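Protein-glutamine gamma-glutamyltransferase 2 (Pagrus major, PDB 1G0D) probably catalyses the calcium-dependent cross-linking of peptide-bound glutamine to lysine or other primary amines, with release of ammonia. Local coordinates at residues K53-L58 and V72-G77; E57-L62 and A111-S116; H503-M508 and T527-V532; I491-N496 and A537-M542; V596-L601 and S652-G657. All coordinates share one frame; numbering follows the deposited sequence.

How the contacts relate
Contacts 1 and 2 are neighbours in one N-terminal sheet: their centres lie about 9 Å apart and they share E57 and L58. Contacts 3 and 4 form a second pair, centres also about 9 Å apart, with a probable hydrogen bond from N496 ND2 to V532 O of 2.9 Å. The pairs lie on opposite sides of the chain's centre, contacts 1 and 3 about 87 Å apart between centres. Contact 5 lies about 42 Å from contact 2, its nearest, between centres. None includes the active-site residues C272, H332 and D355. The side chain of M508 (contact 3) lies about 7 Å from that of I477, and E493's (contact 4) about 3 Å from K478's, both probable GTP-binding residues.

Contact 1. Residues K53-L58 and V72-G77; sequences KHHLEL and VQKEHG
K74 reaches from the loop that follows a beta hairpin back to the strand that opens it, setting its NZ beside the carboxylate of E57. The hairpin, strands 55-62 and 68-72, forms one margin of a sheet in the N-terminal beta-sandwich domain. K74 buries the most surface here, followed by L58 and V72. Its chain folds at chi2 (80°) and again at chi3 (67°), which turns the ammonium group back over the strand. There NZ bonds to L56 O at 2.9 Å, in the carbonyl plane and on a lone pair. It also makes a salt bridge with E57 OE2, although the modelled separation is so short that its exact length is doubtful. The same NZ lies 3.4 Å from H55 CD2, at the edge of the imidazole, with the lysine chain running about perpendicular to the histidine side chain. The other carboxylate oxygen is used as well: H55 NE2 donates to E57 OE1 at 2.8 Å, arriving from above the carboxylate plane, so both oxygens have partners and the rotation of the group is probably restrained.

L58 and V72 meet further along. V72 N donates to L58 O at 2.8 Å, a bent bond with an N-H...O angle of 138°, and L58 CB packs on V72 CB at 4.1 Å. Around them, L58 touches L97 of strand 92-98 and V72 touches W82, which places this pair on the interior side of the sandwich. Where the backbones part, a water accepts the hydrogen of L58 N at 2.9 Å.

Contact 2. Residues E57-L62 and A111-S116; sequences ELVLHL and AVLVMS
E57 to V59 pair with L113 to A111 in an antiparallel ladder whose short axes approach to 4.6 Å at 151°, with E57-L113 and V59-A111 as hydrogen-bonded pairs flanking the non-hydrogen-bonded pair L58-V112. The bonds vary in straightness: V59 N reaches A111 O at 3.1 Å and 174°, whereas E57 N reaches L113 O at 2.7 Å and 140°. On one face, V59 CG1 meets L113 CD2 at 3.4 Å, the two chains crossing at a slant, and the CB of A111 sits at the edge of the H61 ring, 3.9 Å from NE2. M115 lays its methyl CE 3.4 Å from E57 OE1; the carboxylate itself is held by K74 and H55, and H61 ND1 by D66. On the reverse face, L58 and V112 lie side by side; V112 CG2 is 3.9 Å from L58 CG, and both valine methyls border L58 CD1. A glycine in place of V112 would probably leave L58 CG and CD1 without their cross-strand partner and open a gap beside them. The chemistry is divided: the L58-V112 face is aliphatic between these strands, whereas the E57 face mixes aliphatic packing with polar ends held by outside partners.

Contact 3. Residues H503-M508 and T527-V532; sequences HAQLTM and TISVTV
The H503 imidazole meets T531 at its edge: ND1 and T531 OG1 are hydrogen-bonded at 2.8 Å, with T531 CB also in the ring plane. The amide of Q505 turns NE2 across the pair toward S529 OG, a weak bond of 3.1 Å at only 121°, and toward the methyl T527 CG2 at 3.4 Å. It gets there because the chain bends at chi2 (75°) after a chi1 of -157° that puts CG opposite the backbone N. T507 OG1 and T527 OG1 complete this polar row, hydrogen-bonded at 3.2 Å.

The row lies on one face of a beta hairpin, strands 502-513 and 525-532, in the first of the two C-terminal beta-barrel domains. Paired main-chain bonds link A504 with V530 and L506 with I528, including L506 N to I528 O at 2.8 Å. The hairpin's side chains on the other face are aliphatic: L506 CB packs on I528 CG2 at 3.9 Å; H538 of strand 536-544 lies against V530. M508 has its side chain about 7 Å from that of I477, a probable GTP-binding residue. Hydroxyls, amide and imidazole on one face and aliphatic groups on the other imply a solvent-facing side and a barrel-facing side.

Contact 4. Residues I491-N496 and A537-M542; sequences IVEVKN and AHKEVM
E493 and K539 lie side by side, pointing the same way, on adjacent strands of an antiparallel sheet in the first C-terminal beta-barrel. E493 OE1 comes to 3.0 Å from K539 CE and stays 4.2 Å from its NZ, so this pair of opposite charges falls short of a salt bridge. The glutamate is extended, with CG trans to the backbone N (chi1 165°), which runs it along the aliphatic part of the lysine. On either flank the same face carries I491, whose CG1 meets V541 CG2 at 3.9 Å, and K495, whose CG rests on A537 CB at 3.5 Å.

Behind these side chains the backbone fixes the register. V492 N bonds to E540 O at 2.8 Å and 173°, and V494 N to H538 O at 2.9 Å. V492 and V494 point to the opposite face, where they touch L475 of the neighbouring strand 473-479; E540, on that same face, forms a salt bridge with K526.

The outer shell is electrostatic. E493 OE2 is bridged by K478, a probable GTP-binding residue, and again from its own strand: K495 NZ meets E493 OE2 at 3.0 Å, on the anti side and 17° out of the carboxylate plane.

Contact 5. Residues V596-L601 and S652-G657; sequences VVWEPL and SPMRTG
W598 and P653 supply the hydrogen bond of this contact: W598 N donates to P653 O at 3.1 Å with an N-H...O angle of 158°. The donor belongs to a type II beta turn, V596 to E599, in which W598 takes the third position with positive phi. That turn exposes its amide to the partner loop, while E599 N closes back on V596 O only weakly.

CH-pi and carbonyl contacts gather over one face of the indole. M654 CA lies 4.1 Å from the centroid of the six-membered ring, 17° off its normal, and P653 O and M654 O both hover above the same face, offset toward the rim. V597 CG1 also stands 3.4 Å from M654 O.

Apolar pairs follow. M654 CG touches W598 CH2 at 4.0 Å, and V597 CG2 meets T656 CB at 3.9 Å. L601 CD2 touches P653 CG at 3.6 Å; chi1 of 45° places its CG between the backbone N and carbonyl carbon, directing the branch onto the proline. With an alanine in place of L601, P653 CG and CD would probably lose this covering, opening a gap beside the ring. Separately, S652 OG makes a polar-apolar van der Waals contact with the P600 ring, 3.2 Å from P600 CG; it is not a hydrogen bond, since P600 N has no hydrogen to share.

Among the charged groups, R655 points away from the 596-601 loop, and its guanidinium forms salt bridges with E181, E158 and E26. The whole is two loops joined at one end of the C-terminal Ig-like beta domain, with R655 consistent with that domain docking against the rest of the enzyme.

Contact 1. Residues K53-L58 and V72-G77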
# COMPACT_ATOMS: atom_id res chain seq x y z
N LYS A 53 8.65 -52.20 22.32
CA LYS A 53 7.39 -51.62 22.72
C LYS A 53 7.43 -50.09 22.86
O LYS A 53 6.63 -49.49 23.58
CB LYS A 53 6.90 -52.28 24.01
CG LYS A 53 6.56 -53.78 23.85
CD LYS A 53 6.31 -54.47 25.22
CE LYS A 53 5.91 -55.94 25.09
NZ LYS A 53 5.38 -56.47 26.38
N HIS A 54 8.36 -49.48 22.14
CA HIS A 54 8.55 -48.03 22.14
C HIS A 54 7.90 -47.39 20.91
O HIS A 54 7.98 -47.93 19.81
CB HIS A 54 10.03 -47.71 22.16
CG HIS A 54 10.67 -47.93 23.49
ND1 HIS A 54 10.03 -48.58 24.52
CD2 HIS A 54 11.87 -47.54 23.97
CE1 HIS A 54 10.81 -48.58 25.58
NE2 HIS A 54 11.94 -47.96 25.28
N HIS A 55 7.27 -46.24 21.09
CA HIS A 55 6.62 -45.60 19.97
C HIS A 55 6.93 -44.12 19.94
O HIS A 55 7.39 -43.59 20.92
CB HIS A 55 5.11 -45.84 20.06
CG HIS A 55 4.42 -44.96 21.06
ND1 HIS A 55 4.68 -45.01 22.41
CD2 HIS A 55 3.49 -43.98 20.89
CE1 HIS A 55 3.97 -44.09 23.03
NE2 HIS A 55 3.23 -43.45 22.13
N LEU A 56 6.70 -43.46 18.80
CA LEU A 56 6.96 -42.01 18.69
C LEU A 56 5.73 -41.18 19.12
O LEU A 56 4.57 -41.58 18.95
CB LEU A 56 7.37 -41.60 17.26
CG LEU A 56 8.70 -42.05 16.64
CD1 LEU A 56 8.98 -41.32 15.33
CD2 LEU A 56 9.80 -41.82 17.63
N GLU A 57 6.03 -40.00 19.66
CA GLU A 57 5.05 -39.05 20.14
C GLU A 57 5.48 -37.67 19.64
O GLU A 57 6.67 -37.34 19.66
CB GLU A 57 5.03 -39.07 21.66
CG GLU A 57 3.75 -38.64 22.25
CD GLU A 57 2.72 -39.71 22.11
OE1 GLU A 57 2.86 -40.74 22.78
OE2 GLU A 57 1.76 -39.53 21.32
N LEU A 58 4.54 -36.86 19.18
CA LEU A 58 4.89 -35.53 18.67
C LEU A 58 4.10 -34.40 19.32
O LEU A 58 2.87 -34.43 19.34
CB LEU A 58 4.67 -35.46 17.15
CG LEU A 58 5.86 -35.71 16.23
CD1 LEU A 58 6.28 -37.15 16.41
CD2 LEU A 58 5.51 -35.43 14.77
N VAL A 72 0.28 -33.50 18.62
CA VAL A 72 -0.14 -33.99 17.32
C VAL A 72 -0.60 -35.48 17.28
O VAL A 72 0.14 -36.39 17.69
CB VAL A 72 1.01 -33.74 16.32
CG1 VAL A 72 0.64 -34.22 14.95
CG2 VAL A 72 1.31 -32.27 16.27
N GLN A 73 -1.83 -35.71 16.78
CA GLN A 73 -2.44 -37.04 16.63
C GLN A 73 -1.61 -38.08 15.89
O GLN A 73 -0.81 -37.75 15.03
CB GLN A 73 -3.76 -36.92 15.89
CG GLN A 73 -4.91 -36.28 16.64
CD GLN A 73 -6.10 -36.04 15.71
OE1 GLN A 73 -7.25 -36.37 16.02
NE2 GLN A 73 -5.82 -35.46 14.54
N LYS A 74 -1.87 -39.35 16.18
CA LYS A 74 -1.12 -40.45 15.57
C LYS A 74 -1.54 -40.84 14.17
O LYS A 74 -0.75 -41.47 13.43
CB LYS A 74 -1.14 -41.68 16.48
CG LYS A 74 0.21 -42.44 16.52
CD LYS A 74 1.22 -41.77 17.46
CE LYS A 74 0.79 -41.88 18.93
NZ LYS A 74 1.81 -41.28 19.82
N GLU A 75 -2.77 -40.51 13.81
CA GLU A 75 -3.22 -40.77 12.46
C GLU A 75 -4.58 -40.19 12.17
O GLU A 75 -4.92 -39.14 12.73
CB GLU A 75 -3.20 -42.27 12.17
CG GLU A 75 -2.07 -42.71 11.20
CD GLU A 75 -2.32 -42.36 9.72
OE1 GLU A 75 -3.46 -42.01 9.37
OE2 GLU A 75 -1.37 -42.42 8.90
N HIS A 76 -5.33 -40.86 11.32
CA HIS A 76 -6.69 -40.47 10.90
C HIS A 76 -7.15 -39.42 11.90
O HIS A 76 -7.93 -39.74 12.80
CB HIS A 76 -7.63 -41.69 10.93
CG HIS A 76 -7.33 -42.73 9.90
ND1 HIS A 76 -7.55 -44.08 10.08
CD2 HIS A 76 -6.80 -42.61 8.67
CE1 HIS A 76 -7.17 -44.76 9.02
NE2 HIS A 76 -6.71 -43.88 8.14
N GLY A 77 -6.69 -38.20 11.73
CA GLY A 77 -7.05 -37.14 12.67
C GLY A 77 -8.33 -36.41 12.28
O GLY A 77 -8.90 -36.74 11.23
O HOH W 1 1.82 -37.69 18.86

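Contact 2. Residues E57-L62 and A111-S116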
# COMPACT_ATOMS: atom_id res chain seq x y z
N GLU A 57 6.03 -40.00 19.66
CA GLU A 57 5.05 -39.05 20.14
C GLU A 57 5.48 -37.67 19.64
O GLU A 57 6.67 -37.34 19.66
CB GLU A 57 5.03 -39.07 21.66
CG GLU A 57 3.75 -38.64 22.25
CD GLU A 57 2.72 -39.71 22.11
OE1 GLU A 57 2.86 -40.74 22.78
OE2 GLU A 57 1.76 -39.53 21.32
N LEU A 58 4.54 -36.86 19.18
CA LEU A 58 4.89 -35.53 18.67
C LEU A 58 4.10 -34.40 19.32
O LEU A 58 2.87 -34.43 19.34
CB LEU A 58 4.67 -35.46 17.15
CG LEU A 58 5.86 -35.71 16.23
CD1 LEU A 58 6.28 -37.15 16.41
CD2 LEU A 58 5.51 -35.43 14.77
N VAL A 59 4.80 -33.41 19.85
CA VAL A 59 4.11 -32.27 20.42
C VAL A 59 4.72 -30.97 19.93
O VAL A 59 5.94 -30.82 19.85
CB VAL A 59 4.05 -32.35 21.96
CG1 VAL A 59 5.10 -33.26 22.46
CG2 VAL A 59 4.14 -30.97 22.57
N LEU A 60 3.83 -30.03 19.59
CA LEU A 60 4.21 -28.74 19.08
C LEU A 60 4.16 -27.64 20.12
O LEU A 60 3.31 -27.64 20.99
CB LEU A 60 3.26 -28.38 17.95
CG LEU A 60 3.26 -29.20 16.66
CD1 LEU A 60 1.97 -28.96 15.93
CD2 LEU A 60 4.42 -28.76 15.79
N HIS A 61 5.07 -26.67 20.03
CA HIS A 61 5.09 -25.56 20.99
C HIS A 61 5.10 -24.24 20.24
O HIS A 61 5.89 -24.03 19.31
CB HIS A 61 6.32 -25.62 21.91
CG HIS A 61 6.48 -26.94 22.59
ND1 HIS A 61 5.91 -27.22 23.82
CD2 HIS A 61 7.08 -28.09 22.19
CE1 HIS A 61 6.14 -28.48 24.14
NE2 HIS A 61 6.85 -29.03 23.16
N LEU A 62 4.22 -23.36 20.68
CA LEU A 62 4.06 -22.03 20.09
C LEU A 62 4.19 -20.97 21.21
O LEU A 62 3.68 -21.16 22.32
CB LEU A 62 2.67 -21.91 19.44
CG LEU A 62 2.49 -21.69 17.92
CD1 LEU A 62 1.13 -21.09 17.68
CD2 LEU A 62 3.57 -20.79 17.35
N ALA A 111 8.86 -31.01 19.09
CA ALA A 111 9.46 -31.97 19.98
C ALA A 111 9.03 -33.40 19.65
O ALA A 111 7.89 -33.77 19.90
CB ALA A 111 9.09 -31.64 21.41
N VAL A 112 9.92 -34.20 19.07
CA VAL A 112 9.59 -35.61 18.79
C VAL A 112 10.05 -36.47 20.01
O VAL A 112 11.25 -36.55 20.34
CB VAL A 112 10.27 -36.08 17.43
CG1 VAL A 112 10.06 -37.59 17.21
CG2 VAL A 112 9.69 -35.29 16.26
N LEU A 113 9.09 -37.08 20.71
CA LEU A 113 9.40 -37.91 21.88
C LEU A 113 9.33 -39.40 21.59
O LEU A 113 8.39 -39.87 20.96
CB LEU A 113 8.41 -37.69 23.01
CG LEU A 113 8.25 -36.47 23.90
CD1 LEU A 113 9.36 -35.45 23.77
CD2 LEU A 113 6.93 -35.88 23.50
N VAL A 114 10.32 -40.15 22.07
CA VAL A 114 10.33 -41.61 21.94
C VAL A 114 9.93 -42.10 23.33
O VAL A 114 10.54 -41.70 24.31
CB VAL A 114 11.74 -42.18 21.61
CG1 VAL A 114 11.68 -43.72 21.59
CG2 VAL A 114 12.22 -41.64 20.25
N MET A 115 8.92 -42.95 23.43
CA MET A 115 8.52 -43.39 24.75
C MET A 115 8.30 -44.84 25.02
O MET A 115 7.92 -45.61 24.14
CB MET A 115 7.26 -42.70 25.14
CG MET A 115 7.44 -41.25 25.29
SD MET A 115 5.91 -40.50 24.98
CE MET A 115 4.72 -41.90 25.32
N SER A 116 8.49 -45.16 26.30
CA SER A 116 8.30 -46.50 26.84
C SER A 116 6.82 -46.85 26.70
O SER A 116 5.98 -45.96 26.66
CB SER A 116 8.68 -46.47 28.31
OG SER A 116 8.64 -47.76 28.89

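Contact 3. Residues H503-M508 and T527-V532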
# COMPACT_ATOMS: atom_id res chain seq x y z
N HIS A 503 -22.81 37.33 -20.59
CA HIS A 503 -21.77 38.11 -19.95
C HIS A 503 -21.64 37.61 -18.51
O HIS A 503 -22.64 37.52 -17.80
CB HIS A 503 -22.15 39.61 -19.98
CG HIS A 503 -23.24 39.95 -20.96
ND1 HIS A 503 -23.00 40.20 -22.29
CD2 HIS A 503 -24.57 40.15 -20.78
CE1 HIS A 503 -24.13 40.52 -22.89
NE2 HIS A 503 -25.10 40.50 -21.99
N ALA A 504 -20.43 37.29 -18.08
CA ALA A 504 -20.25 36.79 -16.73
C ALA A 504 -18.92 37.24 -16.11
O ALA A 504 -18.08 37.87 -16.77
CB ALA A 504 -20.37 35.25 -16.72
N GLN A 505 -18.75 36.95 -14.83
CA GLN A 505 -17.54 37.34 -14.14
C GLN A 505 -16.71 36.11 -13.93
O GLN A 505 -17.17 35.15 -13.32
CB GLN A 505 -17.89 37.96 -12.78
CG GLN A 505 -16.83 38.89 -12.21
CD GLN A 505 -16.81 40.24 -12.90
OE1 GLN A 505 -17.86 40.77 -13.28
NE2 GLN A 505 -15.61 40.80 -13.08
N LEU A 506 -15.48 36.15 -14.41
CA LEU A 506 -14.60 35.02 -14.35
C LEU A 506 -13.44 35.19 -13.37
O LEU A 506 -12.46 35.88 -13.66
CB LEU A 506 -14.07 34.77 -15.76
CG LEU A 506 -13.43 33.48 -16.27
CD1 LEU A 506 -11.97 33.75 -16.61
CD2 LEU A 506 -13.57 32.37 -15.29
N THR A 507 -13.53 34.54 -12.22
CA THR A 507 -12.45 34.59 -11.24
C THR A 507 -11.53 33.36 -11.35
O THR A 507 -12.00 32.24 -11.38
CB THR A 507 -13.01 34.60 -9.83
OG1 THR A 507 -14.02 35.63 -9.72
CG2 THR A 507 -11.90 34.82 -8.82
N MET A 508 -10.22 33.58 -11.38
CA MET A 508 -9.26 32.47 -11.46
C MET A 508 -8.16 32.61 -10.42
O MET A 508 -7.66 33.71 -10.20
CB MET A 508 -8.61 32.43 -12.83
CG MET A 508 -9.51 32.82 -13.94
SD MET A 508 -8.42 33.12 -15.32
CE MET A 508 -9.03 34.72 -15.93
N THR A 527 -9.37 38.32 -11.73
CA THR A 527 -10.78 38.30 -12.09
C THR A 527 -10.99 39.08 -13.37
O THR A 527 -10.49 40.19 -13.51
CB THR A 527 -11.67 38.90 -11.02
OG1 THR A 527 -11.81 37.95 -9.96
CG2 THR A 527 -13.04 39.22 -11.59
N ILE A 528 -11.73 38.50 -14.30
CA ILE A 528 -11.98 39.13 -15.58
C ILE A 528 -13.45 39.23 -15.81
O ILE A 528 -14.23 38.52 -15.18
CB ILE A 528 -11.36 38.30 -16.73
CG1 ILE A 528 -10.40 39.17 -17.53
CG2 ILE A 528 -12.45 37.74 -17.66
CD1 ILE A 528 -9.24 39.72 -16.72
N SER A 529 -13.82 40.14 -16.69
CA SER A 529 -15.22 40.28 -17.05
C SER A 529 -15.26 39.70 -18.44
O SER A 529 -14.43 40.00 -19.30
CB SER A 529 -15.66 41.74 -17.05
OG SER A 529 -16.35 42.02 -15.84
N VAL A 530 -16.25 38.86 -18.66
CA VAL A 530 -16.34 38.16 -19.91
C VAL A 530 -17.70 38.23 -20.58
O VAL A 530 -18.74 38.32 -19.90
CB VAL A 530 -15.92 36.67 -19.62
CG1 VAL A 530 -17.03 35.69 -19.91
CG2 VAL A 530 -14.69 36.33 -20.37
N THR A 531 -17.70 38.30 -21.91
CA THR A 531 -18.96 38.22 -22.65
C THR A 531 -18.66 37.22 -23.74
O THR A 531 -17.88 37.49 -24.66
CB THR A 531 -19.47 39.55 -23.28
OG1 THR A 531 -20.79 39.31 -23.83
CG2 THR A 531 -18.52 40.06 -24.36
N VAL A 532 -19.21 36.03 -23.59
CA VAL A 532 -18.98 35.00 -24.55
C VAL A 532 -20.26 34.79 -25.31
O VAL A 532 -21.32 34.56 -24.76
CB VAL A 532 -18.52 33.74 -23.86
CG1 VAL A 532 -18.10 32.74 -24.91
CG2 VAL A 532 -17.36 34.07 -22.94

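Contact 4. Residues I491-N496 and A537-M542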
# COMPACT_ATOMS: atom_id res chain seq x y z
N ILE A 491 -4.87 27.26 -19.67
CA ILE A 491 -6.04 27.93 -20.20
C ILE A 491 -7.30 27.59 -19.42
O ILE A 491 -7.48 26.46 -18.96
CB ILE A 491 -6.30 27.58 -21.66
CG1 ILE A 491 -5.09 27.96 -22.47
CG2 ILE A 491 -7.49 28.33 -22.18
CD1 ILE A 491 -4.24 26.79 -22.66
N VAL A 492 -8.14 28.61 -19.23
CA VAL A 492 -9.41 28.47 -18.55
C VAL A 492 -10.39 28.83 -19.67
O VAL A 492 -10.44 29.97 -20.09
CB VAL A 492 -9.55 29.50 -17.37
CG1 VAL A 492 -10.93 29.42 -16.75
CG2 VAL A 492 -8.51 29.19 -16.31
N GLU A 493 -11.14 27.85 -20.16
CA GLU A 493 -12.06 28.11 -21.23
C GLU A 493 -13.50 28.03 -20.82
O GLU A 493 -13.93 27.08 -20.19
CB GLU A 493 -11.79 27.14 -22.37
CG GLU A 493 -12.90 27.08 -23.39
CD GLU A 493 -12.59 26.17 -24.56
OE1 GLU A 493 -12.13 26.68 -25.61
OE2 GLU A 493 -12.81 24.94 -24.43
N VAL A 494 -14.25 29.07 -21.17
CA VAL A 494 -15.68 29.16 -20.88
C VAL A 494 -16.39 28.89 -22.20
O VAL A 494 -16.19 29.61 -23.16
CB VAL A 494 -16.05 30.60 -20.44
CG1 VAL A 494 -17.51 30.65 -20.10
CG2 VAL A 494 -15.17 31.06 -19.26
N LYS A 495 -17.20 27.84 -22.27
CA LYS A 495 -17.89 27.54 -23.52
C LYS A 495 -19.33 27.88 -23.39
O LYS A 495 -20.04 27.29 -22.59
CB LYS A 495 -17.81 26.04 -23.90
CG LYS A 495 -16.60 25.60 -24.78
CD LYS A 495 -16.01 24.22 -24.38
CE LYS A 495 -15.93 24.02 -22.82
NZ LYS A 495 -14.69 24.48 -22.11
N ASN A 496 -19.80 28.82 -24.17
CA ASN A 496 -21.20 29.15 -24.12
C ASN A 496 -21.89 28.32 -25.19
O ASN A 496 -21.81 28.64 -26.36
CB ASN A 496 -21.41 30.65 -24.38
CG ASN A 496 -22.88 31.03 -24.40
OD1 ASN A 496 -23.76 30.18 -24.26
ND2 ASN A 496 -23.16 32.31 -24.58
N ALA A 537 -16.62 30.12 -27.73
CA ALA A 537 -15.95 29.90 -26.44
C ALA A 537 -14.81 30.87 -26.17
O ALA A 537 -13.95 31.07 -27.02
CB ALA A 537 -15.40 28.46 -26.37
N HIS A 538 -14.81 31.44 -24.97
CA HIS A 538 -13.76 32.38 -24.57
C HIS A 538 -12.63 31.68 -23.82
O HIS A 538 -12.86 30.99 -22.84
CB HIS A 538 -14.36 33.50 -23.69
CG HIS A 538 -13.35 34.33 -22.98
ND1 HIS A 538 -12.80 35.48 -23.53
CD2 HIS A 538 -12.77 34.20 -21.76
CE1 HIS A 538 -11.93 36.00 -22.69
NE2 HIS A 538 -11.89 35.25 -21.60
N LYS A 539 -11.40 31.88 -24.28
CA LYS A 539 -10.24 31.28 -23.64
C LYS A 539 -9.33 32.31 -22.98
O LYS A 539 -8.81 33.19 -23.64
CB LYS A 539 -9.42 30.49 -24.65
CG LYS A 539 -10.10 29.27 -25.22
CD LYS A 539 -9.05 28.33 -25.82
CE LYS A 539 -9.59 27.49 -26.98
NZ LYS A 539 -8.49 26.80 -27.73
N GLU A 540 -9.16 32.19 -21.67
CA GLU A 540 -8.28 33.08 -20.91
C GLU A 540 -7.09 32.28 -20.46
O GLU A 540 -7.19 31.08 -20.20
CB GLU A 540 -9.00 33.65 -19.69
CG GLU A 540 -9.62 35.01 -19.93
CD GLU A 540 -8.67 36.14 -19.67
OE1 GLU A 540 -7.98 36.55 -20.63
OE2 GLU A 540 -8.59 36.62 -18.52
N VAL A 541 -5.95 32.94 -20.37
CA VAL A 541 -4.72 32.30 -19.95
C VAL A 541 -4.15 32.85 -18.64
O VAL A 541 -4.29 34.03 -18.30
CB VAL A 541 -3.64 32.44 -21.06
CG1 VAL A 541 -2.31 31.94 -20.56
CG2 VAL A 541 -4.08 31.68 -22.29
N MET A 542 -3.52 31.96 -17.88
CA MET A 542 -2.90 32.35 -16.64
C MET A 542 -1.49 31.82 -16.74
O MET A 542 -1.29 30.63 -16.88
CB MET A 542 -3.62 31.70 -15.47
CG MET A 542 -2.98 31.94 -14.11
SD MET A 542 -4.08 31.41 -12.77
CE MET A 542 -5.52 30.80 -13.73

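Contact 5. Residues V596-L601 and S652-G657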
# COMPACT_ATOMS: atom_id res chain seq x y z
N VAL A 596 23.76 -12.28 -14.45
CA VAL A 596 23.83 -13.63 -13.91
C VAL A 596 23.94 -13.60 -12.40
O VAL A 596 24.67 -12.76 -11.90
CB VAL A 596 25.06 -14.34 -14.44
CG1 VAL A 596 25.26 -15.66 -13.68
CG2 VAL A 596 24.91 -14.55 -15.93
N VAL A 597 23.24 -14.51 -11.70
CA VAL A 597 23.26 -14.56 -10.22
C VAL A 597 24.66 -14.66 -9.67
O VAL A 597 25.49 -15.42 -10.20
CB VAL A 597 22.52 -15.76 -9.64
CG1 VAL A 597 21.74 -15.32 -8.41
CG2 VAL A 597 21.62 -16.37 -10.67
N TRP A 598 24.92 -13.89 -8.61
CA TRP A 598 26.22 -13.86 -7.96
C TRP A 598 27.36 -13.48 -8.88
O TRP A 598 28.50 -13.81 -8.60
CB TRP A 598 26.50 -15.22 -7.37
CG TRP A 598 25.44 -15.62 -6.45
CD1 TRP A 598 24.74 -16.78 -6.48
CD2 TRP A 598 24.99 -14.90 -5.30
NE1 TRP A 598 23.89 -16.84 -5.40
CE2 TRP A 598 24.02 -15.71 -4.66
CE3 TRP A 598 25.31 -13.66 -4.74
CZ2 TRP A 598 23.36 -15.31 -3.49
CZ3 TRP A 598 24.66 -13.26 -3.56
CH2 TRP A 598 23.69 -14.10 -2.95
N GLU A 599 27.04 -12.80 -9.97
CA GLU A 599 28.01 -12.35 -10.95
C GLU A 599 27.95 -10.82 -10.92
O GLU A 599 26.90 -10.20 -11.16
CB GLU A 599 27.59 -12.84 -12.34
CG GLU A 599 28.69 -13.31 -13.26
CD GLU A 599 28.71 -14.82 -13.38
OE1 GLU A 599 28.99 -15.49 -12.36
OE2 GLU A 599 28.44 -15.34 -14.49
N PRO A 600 29.07 -10.18 -10.57
CA PRO A 600 29.19 -8.73 -10.49
C PRO A 600 28.78 -7.98 -11.74
O PRO A 600 29.29 -8.26 -12.82
CB PRO A 600 30.66 -8.53 -10.17
CG PRO A 600 31.04 -9.77 -9.40
CD PRO A 600 30.31 -10.85 -10.14
N LEU A 601 27.88 -7.01 -11.58
CA LEU A 601 27.44 -6.20 -12.73
C LEU A 601 27.40 -4.72 -12.35
O LEU A 601 27.44 -4.38 -11.15
CB LEU A 601 26.06 -6.63 -13.25
CG LEU A 601 24.92 -6.90 -12.28
CD1 LEU A 601 24.54 -5.63 -11.57
CD2 LEU A 601 23.75 -7.46 -13.05
N SER A 652 26.14 -7.66 -7.30
CA SER A 652 25.90 -9.01 -7.81
C SER A 652 24.48 -9.48 -7.45
O SER A 652 24.19 -9.76 -6.28
CB SER A 652 26.93 -9.96 -7.21
OG SER A 652 28.21 -9.78 -7.82
N PRO A 653 23.59 -9.64 -8.46
CA PRO A 653 22.25 -10.08 -8.11
C PRO A 653 22.23 -11.21 -7.06
O PRO A 653 23.20 -11.94 -6.90
CB PRO A 653 21.65 -10.47 -9.46
CG PRO A 653 22.34 -9.56 -10.42
CD PRO A 653 23.75 -9.47 -9.92
N MET A 654 21.15 -11.32 -6.31
CA MET A 654 21.07 -12.32 -5.28
C MET A 654 20.22 -13.50 -5.69
O MET A 654 20.50 -14.63 -5.34
CB MET A 654 20.51 -11.69 -4.02
CG MET A 654 21.48 -10.77 -3.38
SD MET A 654 20.76 -9.86 -2.02
CE MET A 654 19.48 -8.80 -2.87
N ARG A 655 19.15 -13.24 -6.42
CA ARG A 655 18.28 -14.31 -6.87
C ARG A 655 18.06 -14.17 -8.38
O ARG A 655 18.23 -13.11 -9.00
CB ARG A 655 16.92 -14.27 -6.14
CG ARG A 655 16.93 -14.71 -4.66
CD ARG A 655 15.53 -14.61 -4.05
NE ARG A 655 15.18 -13.26 -3.62
CZ ARG A 655 13.96 -12.73 -3.65
NH1 ARG A 655 12.95 -13.45 -4.08
NH2 ARG A 655 13.74 -11.50 -3.22
N THR A 656 17.66 -15.27 -8.99
CA THR A 656 17.45 -15.27 -10.41
C THR A 656 16.03 -14.84 -10.69
O THR A 656 15.22 -14.75 -9.78
CB THR A 656 17.77 -16.67 -10.95
OG1 THR A 656 17.35 -16.74 -12.31
CG2 THR A 656 17.09 -17.76 -10.10
N GLY A 657 15.72 -14.52 -11.94
CA GLY A 657 14.37 -14.11 -12.28
C GLY A 657 14.24 -12.77 -13.00
O GLY A 657 15.25 -12.11 -13.28